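Local coordinates for ABC-type transport system, sugar-family extracellular solute-binding protein (PDB 6HNJ) that probably captures a small solute, perhaps a sugar, outside the cell membrane and passes it to an ABC-type importer, at residues K190-S195 against N218-S223; V214-L219 against A240-P245; V293-L298 against Y313-Q318; E126-N131 against M281-S286. The protein carries 1 engineered substitution. All coordinates share one frame; numbering follows the deposited sequence.

How the contacts relate
Contacts 1 to 3 lie in one lobe of this two-lobed binding protein and contact 4 in the other, with contacts 3 and 4 on opposite sides of the chain's centre, their own centres about 36 Å apart. Contact 2 is the buried one; the others are partly buried. Contacts 1 and 2 share N218 and L219 and both use helix 218-221, whose V220 and A221 pack on V214. Chemistry follows place: 214-219 and 240-245 meet through one direct backbone bond, a bridging water and mostly small side chains, 293-298 and 313-318 through strand pairing, an asparagine N-cap and side-chain hydrogen bonds, 190-195 and 218-223 through a leucine and waters, and 126-131 and 281-286 through prolines against carbonyl oxygens.

Contact 1: residues K190-S195 against N218-S223; sequences KGITTS and NLVASS
The two methyls of L219 lie over the faces of two successive peptide planes in the loop just past strand 186-192. CD2 is 3.7 Å from T193 C and almost straight above the T193-T194 peptide, while CD1 stands over the T194-S195 peptide, 3.6 Å from S195 N. E197 OE1 accepts from T193 N and T194 N, the latter the N-H of the peptide under CD2, and so steadies that plane. With CG of L219 anti to its own N (chi1 179°), the side chain extends from helix 218-221 toward the loop, and its fork spreads the methyls along it. I192 fills the inner side: its CG1 lies 3.8 Å from L219 CD2, and its CD1 reaches V220 CG2 at 4.2 Å, the two side chains crossing at a slant. Beyond the leucine, S195 OG comes within 3.5 Å of L219 CD1.

Polar groups join the outer rim through solvent. L219 O receives two bonds, from S223 OG at 3.0 Å and from a water at 2.9 Å that is also bonded to S195 OG; a second water donates to both S195 O and S223 OG. No direct hydrogen bond links 190-195 to 218-223. The evidence thus describes an apolar inside, I192 and V220 packing on M161 of the neighbouring strand, and a hydrated outside where water relays each polar link, leaving cohesion between strand end and helix largely to van der Waals contact.

Contact 2: residues V214-L219 against A240-P245; sequences VPTDNL and AAESGP
V214 O is met twice from segment 240-245. A241 N donates to it over 2.9 Å, arriving nearly in line with the carbonyl bond (C=O...N angle 169°) although the hydrogen itself is bent at 144°, and the CA-H of A240 approaches the same oxygen with CA at 3.4 Å. The bend has a counterpart in a second, weak acceptor: a water lies 3.1 Å from A241 N and donates to P215 O at 3.0 Å. It therefore ties the turn after V214 to the turn after A240, extending the connection one residue past the parallel bridge between V214 and A240.

The side chains of that bridge lie on the same sheet face, with V214 CB and A240 CB 4.4 Å apart. Farther on, the A241 methyl sits 3.5 Å from T216 OG1. T216 has its hydroxyl beside the backbone N (chi1 -62°), which turns OG1 to A241 and to the CG of E242, and leaves CG2 to meet E242 OE1 at 3.9 Å. Threonine and glutamate cross at about a right angle. The E242 side chain is about 4 Å from a bound triethylene glycol, probably a crystallisation additive.

Strands 211-214 and 238-240 are neighbours in the parallel four-stranded sheet, joined by a beta-alpha-beta crossover through helices 218-221 and 224-233. Both loops leave the carboxyl ends of their strands, where binding proteins of this class commonly place the interlobe cleft. D217 caps helix 218-221 through V220 N, while V214 packs against V220 and A221.

Contact 3: residues V293-L298 against Y313-Q318; sequences VNEDIL and YVKTKQ
A beta-alpha-beta unit, strand 289-294, helix 295-300 and strand 311-314, brings V293 and N294 into parallel register with Y313 and V314. V314 N donates to V293 O (2.9 Å), and E295 N returns a nearly straight bond to V314 O (2.8 Å, 171°), so the pairing runs right up to the helix start. N294 is the N-cap. Its OD1 accepts from I297 N at 3.0 Å, from above the amide plane, and weakly from D296 N. Its ND2 gives one bond to T316 OG1, 3.0 Å away and within the amide plane, and another to V246 O. D296 OD2 in turn accepts T316 N at 3.0 Å, on the anti side of the carboxylate.

On the other face V293 lies alongside the Y313 ring, CG1 to CE1 3.7 Å. K305 makes a cation-pi contact with that ring and forms a salt bridge with E295 OE2, while K315 NZ stays 4.1 Å from D296 OD1, too long for one.

The amide of N294 is thus held at both ends, fixing its rotation, and the carboxylate of D296, close to the helix amino end and to K315, would probably be stabilised as an anion.

Contact 4: residues E126-N131 against M281-S286; sequences EKPGTN and MPVATS
P128 begins with CB, which lies too far from segment 281-286 to touch it; the ring then turns inward. CG reaches M281 O at 3.2 Å and, less closely, V283 CG2 at 4.4 Å. CD, bonded to the proline nitrogen, is also 3.2 Å from M281 O, so one carbonyl oxygen rests against two ring carbons. That oxygen has a conventional partner as well, the hydroxyl of S133 on strand 132-136, a strand that P128 itself packs on.

The second pairing is between E126 and P282, whose CA atoms are 4.4 Å apart. E126 O touches P282 CG at 3.5 Å, and the glutamate chain, although its CB leads away, folds at chi2 (-60°) so that OE1 returns to the same CG at 4.1 Å.

Backbone bonds from A284 to G134 and S136 align 281-286 with strand 132-136, while V283 with L125 ties it to the loop leading into 126-131. P128 and P282 have no N-H to offer, so across this contact the M281 and E126 oxygens meet ring carbons. The polarised C-H groups next to the proline nitrogen probably make the CD approach mildly favourable; with no hydrogen bond across, the remainder is van der Waals contact such as P128 on V283.

Contact 1: residues K190-S195 against N218-S223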
# COMPACT_ATOMS: atom_id res chain seq x y z
N LYS A 190 -2.70 3.70 -22.46
CA LYS A 190 -1.40 3.63 -23.14
C LYS A 190 -0.57 2.60 -22.38
O LYS A 190 -0.11 2.87 -21.29
CB LYS A 190 -0.73 5.01 -23.12
CG LYS A 190 0.64 5.09 -23.78
CD LYS A 190 0.67 4.70 -25.26
CE LYS A 190 -0.28 5.54 -26.11
NZ LYS A 190 -0.17 7.01 -25.87
N GLY A 191 -0.45 1.40 -22.95
CA GLY A 191 0.31 0.32 -22.34
C GLY A 191 1.75 0.46 -22.82
O GLY A 191 1.98 0.66 -24.01
N ILE A 192 2.70 0.43 -21.90
CA ILE A 192 4.13 0.51 -22.22
C ILE A 192 4.89 -0.62 -21.55
O ILE A 192 4.36 -1.28 -20.64
CB ILE A 192 4.73 1.87 -21.79
CG1 ILE A 192 4.54 2.12 -20.29
CG2 ILE A 192 4.14 3.01 -22.62
CD1 ILE A 192 5.35 3.29 -19.79
N THR A 193 6.13 -0.86 -22.01
CA THR A 193 7.03 -1.82 -21.35
C THR A 193 8.35 -1.28 -20.79
O THR A 193 8.89 -1.92 -19.90
CB THR A 193 7.38 -3.01 -22.25
OG1 THR A 193 7.85 -2.52 -23.50
CG2 THR A 193 6.14 -3.89 -22.45
N THR A 194 8.84 -0.14 -21.25
CA THR A 194 10.11 0.41 -20.77
C THR A 194 10.01 1.87 -20.33
O THR A 194 9.11 2.59 -20.77
CB THR A 194 11.21 0.30 -21.85
OG1 THR A 194 10.82 1.05 -23.01
CG2 THR A 194 11.41 -1.13 -22.25
N SER A 195 10.94 2.31 -19.46
CA SER A 195 10.88 3.65 -18.89
C SER A 195 11.02 4.72 -19.95
O SER A 195 10.48 5.82 -19.80
CB SER A 195 11.99 3.87 -17.86
OG SER A 195 11.96 2.84 -16.88
N ASN A 218 5.26 0.01 -10.70
CA ASN A 218 6.58 0.60 -10.43
C ASN A 218 7.09 1.36 -11.65
O ASN A 218 7.70 2.41 -11.50
CB ASN A 218 7.63 -0.42 -10.00
CG ASN A 218 7.32 -1.06 -8.65
OD1 ASN A 218 6.54 -0.52 -7.88
ND2 ASN A 218 7.93 -2.20 -8.36
N LEU A 219 6.84 0.84 -12.85
CA LEU A 219 7.34 1.48 -14.07
C LEU A 219 6.82 2.92 -14.22
O LEU A 219 7.58 3.85 -14.43
CB LEU A 219 6.96 0.65 -15.31
CG LEU A 219 7.36 1.15 -16.69
CD1 LEU A 219 8.87 1.17 -16.77
CD2 LEU A 219 6.78 0.26 -17.79
N VAL A 220 5.51 3.09 -14.11
CA VAL A 220 4.90 4.38 -14.37
C VAL A 220 5.01 5.26 -13.13
O VAL A 220 5.35 6.41 -13.22
CB VAL A 220 3.43 4.22 -14.80
CG1 VAL A 220 2.74 5.56 -14.92
CG2 VAL A 220 3.37 3.49 -16.13
N ALA A 221 4.78 4.69 -11.96
CA ALA A 221 4.73 5.48 -10.73
C ALA A 221 6.09 6.10 -10.37
O ALA A 221 6.15 7.24 -9.86
CB ALA A 221 4.21 4.63 -9.58
N SER A 222 7.16 5.37 -10.67
CA SER A 222 8.53 5.83 -10.45
C SER A 222 8.91 6.95 -11.44
O SER A 222 9.94 7.58 -11.28
CB SER A 222 9.52 4.66 -10.59
OG SER A 222 9.30 3.66 -9.58
N SER A 223 8.13 7.12 -12.50
CA SER A 223 8.35 8.20 -13.51
C SER A 223 7.54 9.47 -13.21
O SER A 223 7.48 10.38 -14.06
CB SER A 223 7.95 7.71 -14.89
OG SER A 223 8.62 6.52 -15.24
O HOH W 1 10.46 3.98 -14.60
O HOH W 2 10.46 7.52 -17.73

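Contact 2: residues V214-L219 against A240-P245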
# COMPACT_ATOMS: atom_id res chain seq x y z
N VAL A 214 -2.71 6.98 -12.18
CA VAL A 214 -1.47 6.21 -12.08
C VAL A 214 -1.67 5.06 -11.09
O VAL A 214 -1.74 5.30 -9.87
CB VAL A 214 -0.30 7.11 -11.66
CG1 VAL A 214 0.96 6.28 -11.48
CG2 VAL A 214 -0.07 8.19 -12.73
N PRO A 215 -1.70 3.80 -11.58
CA PRO A 215 -1.90 2.66 -10.64
C PRO A 215 -0.66 2.31 -9.84
O PRO A 215 0.35 2.99 -9.96
CB PRO A 215 -2.30 1.48 -11.54
CG PRO A 215 -2.06 1.92 -12.93
CD PRO A 215 -1.62 3.35 -12.97
N THR A 216 -0.79 1.30 -8.96
CA THR A 216 0.34 0.70 -8.28
C THR A 216 1.15 -0.10 -9.33
O THR A 216 0.87 -1.27 -9.61
CB THR A 216 -0.15 -0.21 -7.14
OG1 THR A 216 -0.87 0.59 -6.18
CG2 THR A 216 1.00 -0.87 -6.42
N ASP A 217 2.11 0.58 -9.93
CA ASP A 217 2.86 0.08 -11.10
C ASP A 217 4.21 0.77 -10.97
O ASP A 217 4.27 2.00 -11.12
CB ASP A 217 2.08 0.54 -12.33
CG ASP A 217 2.72 0.17 -13.66
OD1 ASP A 217 3.87 0.57 -13.93
OD2 ASP A 217 1.98 -0.42 -14.50
N ASN A 218 5.26 0.01 -10.70
CA ASN A 218 6.58 0.60 -10.43
C ASN A 218 7.09 1.36 -11.65
O ASN A 218 7.70 2.41 -11.50
CB ASN A 218 7.63 -0.42 -10.00
CG ASN A 218 7.32 -1.06 -8.65
OD1 ASN A 218 6.54 -0.52 -7.88
ND2 ASN A 218 7.93 -2.20 -8.36
N LEU A 219 6.84 0.84 -12.85
CA LEU A 219 7.34 1.48 -14.07
C LEU A 219 6.82 2.92 -14.22
O LEU A 219 7.58 3.85 -14.43
CB LEU A 219 6.96 0.65 -15.31
CG LEU A 219 7.36 1.15 -16.69
CD1 LEU A 219 8.87 1.17 -16.77
CD2 LEU A 219 6.78 0.26 -17.79
N ALA A 240 -2.95 9.29 -8.18
CA ALA A 240 -2.11 8.11 -8.01
C ALA A 240 -2.75 7.17 -6.97
O ALA A 240 -3.48 7.63 -6.09
CB ALA A 240 -0.72 8.52 -7.54
N ALA A 241 -2.45 5.89 -7.07
CA ALA A 241 -2.95 4.87 -6.13
C ALA A 241 -2.34 4.95 -4.75
O ALA A 241 -2.95 4.45 -3.79
CB ALA A 241 -2.74 3.47 -6.71
N GLU A 242 -1.14 5.53 -4.64
CA GLU A 242 -0.37 5.57 -3.41
C GLU A 242 0.19 6.96 -3.17
O GLU A 242 0.26 7.76 -4.08
CB GLU A 242 0.76 4.53 -3.45
CG GLU A 242 0.24 3.11 -3.53
CD GLU A 242 1.35 2.06 -3.44
OE1 GLU A 242 2.29 2.11 -4.26
OE2 GLU A 242 1.26 1.17 -2.56
N SER A 243 0.63 7.23 -1.94
CA SER A 243 1.04 8.58 -1.53
C SER A 243 2.44 8.99 -1.95
O SER A 243 2.71 10.16 -2.12
CB SER A 243 0.91 8.72 -0.01
OG SER A 243 1.95 8.02 0.59
N GLY A 244 3.31 8.01 -2.17
CA GLY A 244 4.68 8.27 -2.54
C GLY A 244 4.71 9.08 -3.83
O GLY A 244 5.40 10.08 -3.91
N PRO A 245 3.95 8.65 -4.86
CA PRO A 245 3.90 9.44 -6.10
C PRO A 245 3.32 10.87 -5.94
O PRO A 245 3.68 11.75 -6.70
CB PRO A 245 3.02 8.57 -7.03
CG PRO A 245 3.20 7.20 -6.53
CD PRO A 245 3.38 7.30 -5.05
O HOH W 3 0.48 4.88 -7.62

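Contact 3: residues V293-L298 against Y313-Q318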
# COMPACT_ATOMS: atom_id res chain seq x y z
N VAL A 293 -2.96 15.38 -0.83
CA VAL A 293 -2.93 16.30 -1.97
C VAL A 293 -1.61 17.05 -1.99
O VAL A 293 -1.17 17.55 -0.95
CB VAL A 293 -4.06 17.32 -1.82
CG1 VAL A 293 -4.00 18.38 -2.90
CG2 VAL A 293 -5.41 16.61 -1.83
N ASN A 294 -1.02 17.15 -3.18
CA ASN A 294 0.22 17.91 -3.37
C ASN A 294 -0.15 19.40 -3.57
O ASN A 294 -0.75 19.79 -4.56
CB ASN A 294 1.05 17.34 -4.53
CG ASN A 294 2.38 18.07 -4.72
OD1 ASN A 294 2.41 19.32 -4.70
ND2 ASN A 294 3.48 17.31 -4.95
N GLU A 295 0.25 20.20 -2.61
CA GLU A 295 -0.12 21.62 -2.53
C GLU A 295 0.50 22.46 -3.67
O GLU A 295 -0.12 23.40 -4.16
CB GLU A 295 0.36 22.12 -1.17
CG GLU A 295 -0.33 23.30 -0.54
CD GLU A 295 0.08 23.46 0.93
OE1 GLU A 295 0.99 22.73 1.40
OE2 GLU A 295 -0.51 24.31 1.62
N ASP A 296 1.71 22.11 -4.10
CA ASP A 296 2.40 22.79 -5.20
C ASP A 296 1.75 22.50 -6.52
O ASP A 296 1.66 23.37 -7.37
CB ASP A 296 3.89 22.38 -5.28
CG ASP A 296 4.67 22.68 -3.99
OD1 ASP A 296 4.40 23.70 -3.33
OD2 ASP A 296 5.55 21.87 -3.63
N ILE A 297 1.31 21.26 -6.73
CA ILE A 297 0.67 20.90 -8.01
C ILE A 297 -0.71 21.56 -8.08
O ILE A 297 -1.14 22.06 -9.13
CB ILE A 297 0.58 19.36 -8.16
CG1 ILE A 297 2.00 18.73 -8.17
CG2 ILE A 297 -0.23 18.96 -9.38
CD1 ILE A 297 2.94 19.21 -9.26
N LEU A 298 -1.40 21.57 -6.94
CA LEU A 298 -2.71 22.25 -6.85
C LEU A 298 -2.62 23.74 -7.28
O LEU A 298 -3.38 24.18 -8.13
CB LEU A 298 -3.24 22.15 -5.42
CG LEU A 298 -4.68 22.60 -5.18
CD1 LEU A 298 -5.71 21.65 -5.82
CD2 LEU A 298 -4.89 22.69 -3.68
N TYR A 313 -2.15 17.78 3.20
CA TYR A 313 -1.39 18.44 2.18
C TYR A 313 0.11 18.09 2.33
O TYR A 313 0.61 17.83 3.44
CB TYR A 313 -1.66 19.95 2.22
CG TYR A 313 -3.09 20.23 1.82
CD1 TYR A 313 -3.45 20.19 0.48
CD2 TYR A 313 -4.08 20.46 2.77
CE1 TYR A 313 -4.76 20.41 0.09
CE2 TYR A 313 -5.40 20.69 2.38
CZ TYR A 313 -5.73 20.67 1.04
OH TYR A 313 -7.02 20.87 0.60
N VAL A 314 0.78 17.99 1.18
CA VAL A 314 2.23 17.73 1.13
C VAL A 314 2.77 18.60 0.04
O VAL A 314 2.04 19.05 -0.81
CB VAL A 314 2.62 16.25 0.86
CG1 VAL A 314 2.28 15.36 2.04
CG2 VAL A 314 2.01 15.72 -0.43
N LYS A 315 4.07 18.85 0.08
CA LYS A 315 4.76 19.56 -0.98
C LYS A 315 5.58 18.54 -1.77
O LYS A 315 5.77 17.41 -1.33
CB LYS A 315 5.66 20.62 -0.37
CG LYS A 315 4.93 21.45 0.69
CD LYS A 315 5.63 22.76 0.95
CE LYS A 315 5.39 23.76 -0.17
NZ LYS A 315 5.80 25.12 0.27
N THR A 316 6.01 18.94 -2.96
CA THR A 316 6.86 18.11 -3.79
C THR A 316 8.23 17.85 -3.11
O THR A 316 8.81 18.76 -2.53
CB THR A 316 7.05 18.79 -5.16
OG1 THR A 316 5.77 19.04 -5.74
CG2 THR A 316 7.87 17.92 -6.09
N LYS A 317 8.69 16.60 -3.15
CA LYS A 317 10.05 16.22 -2.70
C LYS A 317 11.01 16.31 -3.88
O LYS A 317 10.75 15.71 -4.94
CB LYS A 317 10.07 14.77 -2.19
CG LYS A 317 9.49 14.54 -0.81
CD LYS A 317 10.54 14.74 0.29
CE LYS A 317 9.97 14.51 1.69
NZ LYS A 317 9.46 13.13 1.86
N GLN A 318 12.13 17.02 -3.70
CA GLN A 318 13.28 16.93 -4.61
C GLN A 318 14.21 15.80 -4.16
O GLN A 318 14.19 14.70 -4.72
CB GLN A 318 14.05 18.24 -4.65
CG GLN A 318 13.27 19.39 -5.26
CD GLN A 318 13.88 20.75 -4.95
OE1 GLN A 318 15.10 20.88 -4.78
NE2 GLN A 318 13.03 21.78 -4.88

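Contact 4: residues E126-N131 against M281-S286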
# COMPACT_ATOMS: atom_id res chain seq x y z
N GLU A 126 -10.21 -15.37 3.23
CA GLU A 126 -11.21 -15.66 4.28
C GLU A 126 -10.81 -16.77 5.24
O GLU A 126 -11.19 -16.74 6.42
CB GLU A 126 -12.60 -15.97 3.66
CG GLU A 126 -13.31 -14.73 3.11
CD GLU A 126 -13.58 -13.65 4.17
OE1 GLU A 126 -14.10 -13.98 5.26
OE2 GLU A 126 -13.27 -12.45 3.92
N LYS A 127 -10.08 -17.74 4.73
CA LYS A 127 -9.63 -18.88 5.52
C LYS A 127 -8.20 -19.19 5.06
O LYS A 127 -8.01 -19.87 4.06
CB LYS A 127 -10.58 -20.07 5.29
CG LYS A 127 -10.31 -21.28 6.16
CD LYS A 127 -11.62 -21.84 6.70
CE LYS A 127 -11.41 -23.04 7.61
NZ LYS A 127 -11.14 -24.27 6.83
N PRO A 128 -7.18 -18.62 5.76
CA PRO A 128 -5.80 -18.85 5.30
C PRO A 128 -5.37 -20.31 5.15
O PRO A 128 -4.71 -20.64 4.17
CB PRO A 128 -4.96 -18.17 6.39
CG PRO A 128 -5.83 -17.06 6.85
CD PRO A 128 -7.26 -17.53 6.73
N GLY A 129 -5.74 -21.17 6.11
CA GLY A 129 -5.33 -22.58 6.08
C GLY A 129 -3.81 -22.81 6.19
O GLY A 129 -3.30 -23.86 5.76
N THR A 130 -3.09 -21.82 6.72
CA THR A 130 -1.64 -21.85 6.88
C THR A 130 -1.42 -21.17 8.24
O THR A 130 -2.39 -20.70 8.85
CB THR A 130 -0.88 -21.01 5.81
OG1 THR A 130 -1.27 -19.65 5.95
CG2 THR A 130 -1.15 -21.50 4.41
N ASN A 131 -0.17 -21.03 8.65
CA ASN A 131 0.14 -20.33 9.91
C ASN A 131 0.31 -18.82 9.78
O ASN A 131 0.96 -18.19 10.64
CB ASN A 131 1.37 -20.94 10.58
CG ASN A 131 2.62 -20.85 9.74
OD1 ASN A 131 2.64 -21.34 8.60
ND2 ASN A 131 3.69 -20.30 10.32
N MET A 281 -8.32 -17.26 10.95
CA MET A 281 -8.47 -15.81 11.06
C MET A 281 -8.43 -15.15 9.67
O MET A 281 -7.41 -15.24 8.97
CB MET A 281 -7.36 -15.24 11.95
CG MET A 281 -7.45 -13.74 12.21
SD MET A 281 -6.13 -13.26 13.34
CE MET A 281 -6.76 -13.96 14.88
N PRO A 282 -9.54 -14.51 9.26
CA PRO A 282 -9.49 -13.85 7.96
C PRO A 282 -8.44 -12.75 7.88
O PRO A 282 -8.27 -11.94 8.82
CB PRO A 282 -10.90 -13.24 7.80
CG PRO A 282 -11.77 -14.11 8.65
CD PRO A 282 -10.92 -14.55 9.80
N VAL A 283 -7.77 -12.72 6.74
CA VAL A 283 -6.93 -11.58 6.37
C VAL A 283 -7.83 -10.36 6.22
O VAL A 283 -8.80 -10.43 5.46
CB VAL A 283 -6.20 -11.83 5.04
CG1 VAL A 283 -5.41 -10.61 4.61
CG2 VAL A 283 -5.28 -13.03 5.15
N ALA A 284 -7.54 -9.28 6.94
CA ALA A 284 -8.34 -8.07 6.89
C ALA A 284 -7.76 -7.07 5.86
O ALA A 284 -6.57 -7.11 5.56
CB ALA A 284 -8.40 -7.41 8.27
N THR A 285 -8.61 -6.21 5.31
CA THR A 285 -8.16 -5.02 4.55
C THR A 285 -8.64 -3.84 5.38
O THR A 285 -9.27 -4.05 6.41
CB THR A 285 -8.73 -4.95 3.12
OG1 THR A 285 -10.14 -5.16 3.15
CG2 THR A 285 -8.09 -5.98 2.21
N SER A 286 -8.30 -2.61 5.00
CA SER A 286 -8.78 -1.44 5.75
C SER A 286 -9.62 -0.55 4.88
O SER A 286 -9.39 -0.47 3.69
CB SER A 286 -7.63 -0.63 6.33
OG SER A 286 -8.10 0.25 7.35